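Local structure of FACT complex subunit SPT16 (Ashbya gossypii, 6A8M) at residues A67-G72 with V122-E127; D193-L198 with N224-S229; K234-L239 with E247-N252. The protein probably acts within the FACT complex as a histone chaperone that destabilises and restores nucleosomes, this chain being its N-terminal, peptidase-like part. All blocks are in the same frame, centred on the assembly; numbering follows the deposited sequence.

Interaction 1: A67-G72 with V122-E127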
loop_
_atom_site.group_PDB
_atom_site.type_symbol
_atom_site.label_atom_id
_atom_site.label_comp_id
_atom_site.label_asym_id
_atom_site.label_seq_id
_atom_site.Cartn_x
_atom_site.Cartn_y
_atom_site.Cartn_z
ATOM N N ALA A 67 -4.167 -14.700 -17.820
ATOM C CA ALA A 67 -4.150 -13.884 -19.022
ATOM C C ALA A 67 -5.556 -13.390 -19.305
ATOM O O ALA A 67 -6.524 -14.130 -19.118
ATOM C CB ALA A 67 -3.614 -14.657 -20.223
ATOM N N VAL A 68 -5.665 -12.136 -19.746
ATOM C CA VAL A 68 -6.960 -11.479 -19.913
ATOM C C VAL A 68 -7.106 -11.019 -21.356
ATOM O O VAL A 68 -6.159 -10.490 -21.944
ATOM C CB VAL A 68 -7.133 -10.275 -18.959
ATOM C CG1 VAL A 68 -8.560 -9.795 -19.026
ATOM C CG2 VAL A 68 -6.756 -10.656 -17.492
ATOM N N PHE A 69 -8.302 -11.221 -21.916
ATOM C CA PHE A 69 -8.635 -10.864 -23.292
ATOM C C PHE A 69 -10.011 -10.205 -23.312
ATOM O O PHE A 69 -10.752 -10.248 -22.326
ATOM C CB PHE A 69 -8.651 -12.099 -24.208
ATOM C CG PHE A 69 -7.433 -12.960 -24.093
ATOM C CD1 PHE A 69 -7.339 -13.937 -23.115
ATOM C CD2 PHE A 69 -6.383 -12.809 -24.985
ATOM C CE1 PHE A 69 -6.203 -14.721 -23.009
ATOM C CE2 PHE A 69 -5.262 -13.595 -24.889
ATOM C CZ PHE A 69 -5.163 -14.547 -23.906
ATOM N N LYS A 70 -10.377 -9.622 -24.462
ATOM C CA LYS A 70 -11.735 -9.092 -24.603
ATOM C C LYS A 70 -12.786 -10.153 -24.298
ATOM O O LYS A 70 -13.768 -9.887 -23.586
ATOM C CB LYS A 70 -11.961 -8.538 -26.012
ATOM C CG LYS A 70 -13.443 -8.198 -26.283
ATOM C CD LYS A 70 -13.707 -7.570 -27.652
ATOM C CE LYS A 70 -15.234 -7.424 -27.840
ATOM N NZ LYS A 70 -15.684 -6.674 -29.043
ATOM N N GLU A 71 -12.605 -11.362 -24.814
ATOM C CA GLU A 71 -13.665 -12.361 -24.773
ATOM C C GLU A 71 -13.477 -13.398 -23.672
ATOM O O GLU A 71 -14.301 -14.316 -23.559
ATOM C CB GLU A 71 -13.787 -13.072 -26.133
ATOM C CG GLU A 71 -13.700 -12.156 -27.366
ATOM C CD GLU A 71 -14.952 -11.310 -27.618
ATOM O OE1 GLU A 71 -15.118 -10.850 -28.774
ATOM O OE2 GLU A 71 -15.766 -11.102 -26.682
ATOM N N GLY A 72 -12.423 -13.295 -22.872
ATOM C CA GLY A 72 -12.229 -14.291 -21.835
ATOM C C GLY A 72 -10.941 -14.120 -21.062
ATOM O O GLY A 72 -10.227 -13.117 -21.177
ATOM N N VAL A 122 0.486 -18.504 -25.806
ATOM C CA VAL A 122 1.136 -17.590 -26.747
ATOM C C VAL A 122 0.370 -17.521 -28.072
ATOM O O VAL A 122 0.274 -16.452 -28.686
ATOM C CB VAL A 122 2.612 -17.996 -26.942
ATOM C CG1 VAL A 122 3.079 -17.667 -28.336
ATOM C CG2 VAL A 122 3.468 -17.283 -25.901
ATOM N N GLU A 123 -0.204 -18.643 -28.527
ATOM C CA GLU A 123 -1.017 -18.602 -29.743
ATOM C C GLU A 123 -2.212 -17.665 -29.570
ATOM O O GLU A 123 -2.512 -16.842 -30.449
ATOM C CB GLU A 123 -1.490 -20.007 -30.128
ATOM C CG GLU A 123 -0.379 -20.986 -30.520
ATOM C CD GLU A 123 0.465 -20.501 -31.691
ATOM O OE1 GLU A 123 -0.027 -20.525 -32.842
ATOM O OE2 GLU A 123 1.627 -20.108 -31.454
ATOM N N ARG A 124 -2.903 -17.766 -28.438
ATOM C CA ARG A 124 -4.031 -16.870 -28.211
ATOM C C ARG A 124 -3.571 -15.416 -28.087
ATOM O O ARG A 124 -4.239 -14.508 -28.592
ATOM C CB ARG A 124 -4.813 -17.322 -26.977
ATOM C CG ARG A 124 -6.208 -16.728 -26.893
ATOM C CD ARG A 124 -7.031 -17.338 -25.773
ATOM N NE ARG A 124 -7.093 -18.799 -25.853
ATOM C CZ ARG A 124 -8.017 -19.532 -25.236
ATOM N NH1 ARG A 124 -8.954 -18.933 -24.502
ATOM N NH2 ARG A 124 -8.012 -20.855 -25.355
ATOM N N VAL A 125 -2.422 -15.176 -27.439
ATOM C CA VAL A 125 -1.940 -13.807 -27.247
ATOM C C VAL A 125 -1.612 -13.150 -28.587
ATOM O O VAL A 125 -1.984 -11.997 -28.843
ATOM C CB VAL A 125 -0.730 -13.798 -26.294
ATOM C CG1 VAL A 125 0.029 -12.507 -26.418
ATOM C CG2 VAL A 125 -1.183 -14.030 -24.842
ATOM N N ARG A 126 -0.911 -13.870 -29.466
ATOM C CA ARG A 126 -0.521 -13.266 -30.739
ATOM C C ARG A 126 -1.725 -13.063 -31.651
ATOM O O ARG A 126 -1.743 -12.124 -32.453
ATOM C CB ARG A 126 0.551 -14.117 -31.420
ATOM C CG ARG A 126 0.092 -15.491 -31.908
ATOM C CD ARG A 126 1.287 -16.325 -32.362
ATOM N NE ARG A 126 0.899 -17.565 -33.041
ATOM C CZ ARG A 126 0.918 -17.733 -34.360
ATOM N NH1 ARG A 126 1.311 -16.743 -35.153
ATOM N NH2 ARG A 126 0.550 -18.895 -34.890
ATOM N N GLU A 127 -2.740 -13.917 -31.531
ATOM C CA GLU A 127 -3.978 -13.702 -32.272
ATOM C C GLU A 127 -4.654 -12.411 -31.832
ATOM O O GLU A 127 -5.203 -11.675 -32.659
ATOM C CB GLU A 127 -4.915 -14.897 -32.076
ATOM C CG GLU A 127 -6.331 -14.680 -32.595
ATOM C CD GLU A 127 -6.359 -14.324 -34.074
ATOM O OE1 GLU A 127 -5.498 -14.830 -34.836
ATOM O OE2 GLU A 127 -7.240 -13.530 -34.473
#

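Interaction 2: D193-L198 with N224-S229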
loop_
_atom_site.group_PDB
_atom_site.type_symbol
_atom_site.label_atom_id
_atom_site.label_comp_id
_atom_site.label_asym_id
_atom_site.label_seq_id
_atom_site.Cartn_x
_atom_site.Cartn_y
_atom_site.Cartn_z
ATOM N N ASP A 193 -3.217 2.530 14.848
ATOM C CA ASP A 193 -3.432 3.283 16.081
ATOM C C ASP A 193 -2.946 2.514 17.306
ATOM O O ASP A 193 -2.280 3.078 18.178
ATOM C CB ASP A 193 -4.921 3.593 16.272
ATOM C CG ASP A 193 -5.429 4.754 15.435
ATOM O OD1 ASP A 193 -4.623 5.509 14.850
ATOM O OD2 ASP A 193 -6.671 4.894 15.394
ATOM N N LYS A 194 -3.313 1.229 17.411
ATOM C CA LYS A 194 -2.971 0.463 18.610
ATOM C C LYS A 194 -1.467 0.324 18.763
ATOM O O LYS A 194 -0.942 0.395 19.878
ATOM C CB LYS A 194 -3.588 -0.930 18.560
ATOM C CG LYS A 194 -5.090 -0.943 18.621
ATOM C CD LYS A 194 -5.559 -0.301 19.897
ATOM C CE LYS A 194 -6.915 -0.803 20.251
ATOM N NZ LYS A 194 -7.291 -0.299 21.600
ATOM N N PHE A 195 -0.775 0.067 17.660
ATOM C CA PHE A 195 0.673 -0.088 17.712
ATOM C C PHE A 195 1.383 1.244 17.916
ATOM O O PHE A 195 2.423 1.281 18.589
ATOM C CB PHE A 195 1.152 -0.829 16.459
ATOM C CG PHE A 195 0.859 -2.298 16.533
ATOM C CD1 PHE A 195 1.667 -3.120 17.304
ATOM C CD2 PHE A 195 -0.257 -2.835 15.927
ATOM C CE1 PHE A 195 1.378 -4.477 17.448
ATOM C CE2 PHE A 195 -0.549 -4.182 16.061
ATOM C CZ PHE A 195 0.268 -5.003 16.816
ATOM N N MET A 196 0.850 2.349 17.376
ATOM C CA MET A 196 1.436 3.645 17.724
ATOM C C MET A 196 1.294 3.920 19.220
ATOM O O MET A 196 2.223 4.448 19.857
ATOM C CB MET A 196 0.802 4.772 16.892
ATOM C CG MET A 196 1.451 6.151 17.122
ATOM S SD MET A 196 3.245 6.192 16.841
ATOM C CE MET A 196 3.303 6.144 15.055
ATOM N N ASN A 197 0.149 3.551 19.809
ATOM C CA ASN A 197 -0.008 3.684 21.255
ATOM C C ASN A 197 1.050 2.880 22.002
ATOM O O ASN A 197 1.640 3.370 22.973
ATOM C CB ASN A 197 -1.395 3.243 21.705
ATOM C CG ASN A 197 -1.540 3.327 23.221
ATOM O OD1 ASN A 197 -1.515 4.420 23.780
ATOM N ND2 ASN A 197 -1.623 2.176 23.895
ATOM N N LEU A 198 1.268 1.624 21.588
ATOM C CA LEU A 198 2.275 0.787 22.235
ATOM C C LEU A 198 3.647 1.398 22.075
ATOM O O LEU A 198 4.462 1.375 23.003
ATOM C CB LEU A 198 2.293 -0.611 21.625
ATOM C CG LEU A 198 1.240 -1.634 21.989
ATOM C CD1 LEU A 198 1.530 -2.878 21.179
ATOM C CD2 LEU A 198 1.264 -1.937 23.489
ATOM N N ASN A 224 7.909 -6.751 17.155
ATOM C CA ASN A 224 7.664 -8.126 17.552
ATOM C C ASN A 224 6.392 -8.286 18.373
ATOM O O ASN A 224 5.944 -9.420 18.576
ATOM C CB ASN A 224 8.876 -8.651 18.328
ATOM C CG ASN A 224 10.119 -8.758 17.438
ATOM O OD1 ASN A 224 11.148 -8.126 17.688
ATOM N ND2 ASN A 224 10.020 -9.567 16.400
ATOM N N GLU A 225 5.791 -7.180 18.821
ATOM C CA GLU A 225 4.545 -7.271 19.575
ATOM C C GLU A 225 3.408 -7.856 18.744
ATOM O O GLU A 225 2.477 -8.433 19.316
ATOM C CB GLU A 225 4.155 -5.884 20.097
ATOM C CG GLU A 225 5.137 -5.306 21.103
ATOM C CD GLU A 225 4.930 -5.868 22.487
ATOM O OE1 GLU A 225 3.759 -5.997 22.893
ATOM O OE2 GLU A 225 5.932 -6.186 23.165
ATOM N N ILE A 226 3.469 -7.740 17.414
ATOM C CA ILE A 226 2.379 -8.233 16.569
ATOM C C ILE A 226 2.298 -9.745 16.602
ATOM O O ILE A 226 1.273 -10.316 16.222
ATOM C CB ILE A 226 2.540 -7.747 15.115
ATOM C CG1 ILE A 226 1.191 -7.784 14.356
ATOM C CG2 ILE A 226 3.602 -8.555 14.393
ATOM C CD1 ILE A 226 1.204 -6.938 13.096
ATOM N N ASP A 227 3.338 -10.430 17.048
ATOM C CA ASP A 227 3.236 -11.881 17.057
ATOM C C ASP A 227 2.654 -12.426 18.355
ATOM O O ASP A 227 2.584 -13.650 18.520
ATOM C CB ASP A 227 4.596 -12.510 16.757
ATOM C CG ASP A 227 5.038 -12.244 15.313
ATOM O OD1 ASP A 227 4.193 -12.272 14.383
ATOM O OD2 ASP A 227 6.226 -11.987 15.109
ATOM N N LYS A 228 2.231 -11.553 19.266
ATOM C CA LYS A 228 1.537 -11.954 20.490
ATOM C C LYS A 228 0.074 -12.158 20.124
ATOM O O LYS A 228 -0.742 -11.241 20.215
ATOM C CB LYS A 228 1.697 -10.893 21.568
ATOM C CG LYS A 228 3.117 -10.657 22.066
ATOM C CD LYS A 228 3.128 -9.478 23.027
ATOM C CE LYS A 228 4.521 -9.183 23.538
ATOM N NZ LYS A 228 5.225 -10.437 23.889
ATOM N N SER A 229 -0.248 -13.368 19.653
ATOM C CA SER A 229 -1.586 -13.655 19.138
ATOM C C SER A 229 -2.667 -13.418 20.188
ATOM O O SER A 229 -3.783 -13.006 19.851
ATOM C CB SER A 229 -1.669 -15.105 18.655
ATOM O OG SER A 229 -0.906 -15.294 17.478
#

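Interaction 3: K234-L239 with E247-N252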
loop_
_atom_site.group_PDB
_atom_site.type_symbol
_atom_site.label_atom_id
_atom_site.label_comp_id
_atom_site.label_asym_id
_atom_site.label_seq_id
_atom_site.Cartn_x
_atom_site.Cartn_y
_atom_site.Cartn_z
ATOM N N LYS A 234 -7.542 -9.991 21.716
ATOM C CA LYS A 234 -8.276 -9.064 22.568
ATOM C C LYS A 234 -8.594 -7.752 21.877
ATOM O O LYS A 234 -9.296 -6.918 22.464
ATOM C CB LYS A 234 -7.483 -8.788 23.835
ATOM C CG LYS A 234 -7.422 -9.967 24.761
ATOM C CD LYS A 234 -6.138 -9.869 25.547
ATOM C CE LYS A 234 -6.263 -10.331 26.943
ATOM N NZ LYS A 234 -4.941 -10.051 27.603
ATOM N N LEU A 235 -8.084 -7.542 20.672
ATOM C CA LEU A 235 -8.462 -6.383 19.882
ATOM C C LEU A 235 -9.809 -6.558 19.206
ATOM O O LEU A 235 -10.347 -5.577 18.691
ATOM C CB LEU A 235 -7.417 -6.101 18.809
ATOM C CG LEU A 235 -6.015 -5.725 19.274
ATOM C CD1 LEU A 235 -5.135 -5.495 18.081
ATOM C CD2 LEU A 235 -6.081 -4.491 20.150
ATOM N N SER A 236 -10.351 -7.771 19.182
ATOM C CA SER A 236 -11.564 -8.014 18.407
ATOM C C SER A 236 -12.718 -7.086 18.758
ATOM O O SER A 236 -13.413 -6.642 17.827
ATOM C CB SER A 236 -11.991 -9.474 18.553
ATOM O OG SER A 236 -10.950 -10.323 18.148
ATOM N N PRO A 237 -12.981 -6.740 20.027
ATOM C CA PRO A 237 -14.098 -5.820 20.292
ATOM C C PRO A 237 -13.921 -4.454 19.655
ATOM O O PRO A 237 -14.925 -3.805 19.330
ATOM C CB PRO A 237 -14.130 -5.728 21.827
ATOM C CG PRO A 237 -12.788 -6.241 22.279
ATOM C CD PRO A 237 -12.410 -7.274 21.278
ATOM N N GLU A 238 -12.690 -3.986 19.474
ATOM C CA GLU A 238 -12.516 -2.723 18.780
ATOM C C GLU A 238 -12.616 -2.905 17.276
ATOM O O GLU A 238 -13.052 -1.982 16.575
ATOM C CB GLU A 238 -11.170 -2.088 19.119
ATOM C CG GLU A 238 -11.047 -1.545 20.509
ATOM C CD GLU A 238 -10.198 -0.302 20.553
ATOM O OE1 GLU A 238 -10.176 0.454 19.551
ATOM O OE2 GLU A 238 -9.544 -0.077 21.586
ATOM N N LEU A 239 -12.203 -4.072 16.771
ATOM C CA LEU A 239 -11.970 -4.254 15.342
ATOM C C LEU A 239 -13.084 -4.998 14.615
ATOM O O LEU A 239 -13.335 -4.703 13.439
ATOM C CB LEU A 239 -10.648 -4.995 15.112
ATOM C CG LEU A 239 -9.392 -4.347 15.702
ATOM C CD1 LEU A 239 -8.162 -5.103 15.224
ATOM C CD2 LEU A 239 -9.283 -2.888 15.315
ATOM N N GLU A 247 -18.661 -10.416 8.774
ATOM C CA GLU A 247 -17.265 -10.764 9.008
ATOM C C GLU A 247 -16.845 -10.375 10.415
ATOM O O GLU A 247 -17.292 -9.359 10.952
ATOM C CB GLU A 247 -16.325 -10.039 8.023
ATOM C CG GLU A 247 -16.249 -10.634 6.646
ATOM C CD GLU A 247 -15.082 -10.073 5.838
ATOM O OE1 GLU A 247 -13.950 -9.983 6.367
ATOM O OE2 GLU A 247 -15.297 -9.727 4.668
ATOM N N LYS A 248 -15.949 -11.174 10.989
ATOM C CA LYS A 248 -15.317 -10.909 12.271
ATOM C C LYS A 248 -13.829 -10.650 12.068
ATOM O O LYS A 248 -13.247 -11.043 11.058
ATOM C CB LYS A 248 -15.501 -12.088 13.233
ATOM N N PHE A 249 -13.209 -10.000 13.052
ATOM C CA PHE A 249 -11.763 -9.805 13.006
ATOM C C PHE A 249 -11.053 -11.154 13.073
ATOM O O PHE A 249 -11.376 -11.996 13.919
ATOM C CB PHE A 249 -11.310 -8.908 14.159
ATOM C CG PHE A 249 -9.802 -8.730 14.246
ATOM C CD1 PHE A 249 -9.092 -8.174 13.202
ATOM C CD2 PHE A 249 -9.115 -9.103 15.388
ATOM C CE1 PHE A 249 -7.706 -8.010 13.269
ATOM C CE2 PHE A 249 -7.733 -8.929 15.480
ATOM C CZ PHE A 249 -7.028 -8.391 14.432
ATOM N N ASP A 250 -10.083 -11.359 12.183
ATOM C CA ASP A 250 -9.299 -12.592 12.119
ATOM C C ASP A 250 -7.835 -12.221 12.321
ATOM O O ASP A 250 -7.249 -11.551 11.466
ATOM C CB ASP A 250 -9.509 -13.293 10.775
ATOM C CG ASP A 250 -8.918 -14.701 10.731
ATOM O OD1 ASP A 250 -7.973 -15.004 11.496
ATOM O OD2 ASP A 250 -9.412 -15.513 9.912
ATOM N N VAL A 251 -7.245 -12.672 13.437
ATOM C CA VAL A 251 -5.872 -12.288 13.777
ATOM C C VAL A 251 -4.888 -12.744 12.714
ATOM O O VAL A 251 -3.809 -12.151 12.566
ATOM C CB VAL A 251 -5.459 -12.848 15.157
ATOM C CG1 VAL A 251 -6.309 -12.254 16.293
ATOM C CG2 VAL A 251 -5.532 -14.369 15.145
ATOM N N ASN A 252 -5.226 -13.804 11.972
ATOM C CA ASN A 252 -4.322 -14.367 10.977
ATOM C C ASN A 252 -4.137 -13.473 9.759
ATOM O O ASN A 252 -3.228 -13.728 8.967
ATOM C CB ASN A 252 -4.826 -15.732 10.508
ATOM C CG ASN A 252 -4.644 -16.811 11.551
ATOM O OD1 ASN A 252 -3.793 -16.706 12.432
ATOM N ND2 ASN A 252 -5.456 -17.859 11.459
HETATM O O HOH W 1 -12.367 -12.247 16.342
#

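Interaction 1: A67-G72 with V122-E127
The aliphatic chain of R124 crosses one face of the F69 ring, where a β-hairpin turn meets the helix packed on the mixed β-sheet of the SPT16 N-terminal lobe. F69 lies at the turn between strands 64-68 and 72-77, which its N closes by bonding G72 O at 2.8 Å. R124 projects from helix 113-128 toward this turn. Its CB only grazes the ring, 4.2 Å from F69 CZ. CG follows, anti to the backbone N (chi1 -163°), a rotation that sends the chain across the ring; it sits 3.8 Å from F69 CE2. CD comes next, over the same face but displaced toward the rim, and forms a CH-pi contact 4.1 Å from the F69 centroid, 21° off the ring normal. Beyond CD the chain bends at chi3, and the guanidinium, its plane 46° from that of the ring, carries NH1 to a salt bridge with E103 on strand 101-106. Arginine suits this boundary because its methylenes cover an aromatic face while its charge finds a carboxylate at the margin. V125, the next residue on the helix, adds a branched apolar group on the buried side, where it also packs on S32 and V34 of strand 32-37. Its CG2 stands 4.1 Å from F69 CE2, while G72 O lies at the ring edge, in plane.

Interaction 2: D193-L198 with N224-S229
A charged residue contributes mainly its methylene here: CB of E225 rests against two hydrophobic side chains, 4.1 Å from F195 CE1 and equally 4.1 Å from L198 CD1. No hydrogen bond or salt bridge crosses the contact, which rests on van der Waals packing alone. F195 and L198 are three residues apart on helix 179-208, so both project from one side of it toward the bend at 224-229. CB of E225 approaches the F195 ring at its edge, near the ring plane. The glutamate chain then folds at chi2 (-80°), which brings its carboxylate back beside the leucine, with E225 OE1 4.2 Å from L198 CD1. A glutamate fits this border because its root can be covered while the residue as a whole remains partly exposed.

I226 takes the deeper half. Its CG1 touches F195 CZ at 3.8 Å, the two side chains crossing at about a right angle. The ring also reaches the main chain, F195 CE1 lying 3.9 Å from I226 N. The outer end of the ring, CE1 and CZ, thus meets both backbone and branched side chain. Behind these residues the chain turns tightly: K228 N bonds E225 O at 3.1 Å, and K228 is the N-cap of the next helix.

The bend joins helix 215-224 to helix 229-233 beside the long helix 179-208 of the M24 peptidase-like, pita-bread domain. F195 and I226 both rest on I293 of strand 285-295, F195 meets W256 of strand 254-256 edge-to-face, and F231 and L232 of helix 229-233 pack on L198 and F195 respectively.

Interaction 3: K234-L239 with E247-N252
S236 OG is gripped from several directions: it bonds K233 O, accepts from a water at 3.0 Å, and lies at the edge of the F249 ring, in its plane, 3.5 Å from F249 CD2. The same water donates to F249 O at 2.6 Å, linking two segments that share no direct hydrogen bond. A small hydroxyl suits this place, since it can meet the ring edge and still serve its polar partners. L239, one helical turn on, covers a face: its CD1 stands over the ring centre, 3.6 Å from the F249 centroid and 14° off the normal, as a CH-pi contact. In the M24 pita-bread domain this pins the short helix 236-239 against the loop leading to strand 254-256. With CG anti to the backbone N (chi1 176°), the F249 ring runs alongside L239, both pointing the same way. Replacing F249 by an alanine is likely to leave L239 CD1 without the face it packs on and open a gap between helix and loop. V251 N lies above the opposite face, offset toward the rim. D250, after F249, opens an Asx turn, N252 N bonding D250 OD1 at 3.0 Å from above the carboxylate plane.

Along the chain the three contacts follow in series. Interaction 1 belongs to the N-terminal lobe, where helix 113-128 packs on the six-stranded sheet; interactions 2 and 3 belong to the M24 peptidase-like domain. The centres of interactions 1 and 2 are 46 Å apart, on opposite sides of the chain's centre, and those of 1 and 3 are 42 Å apart, so interaction 1 touches neither of the others. Interactions 2 and 3, with centres 13 Å apart, touch: K194 CE lies 3.8 Å from L235 CD2, and K194 also pairs with E238, though that bridge is modelled doubtfully short. Helix 179-208 thus borders both, meeting E225 and I226 in one and L235, E238 and L239 in the other.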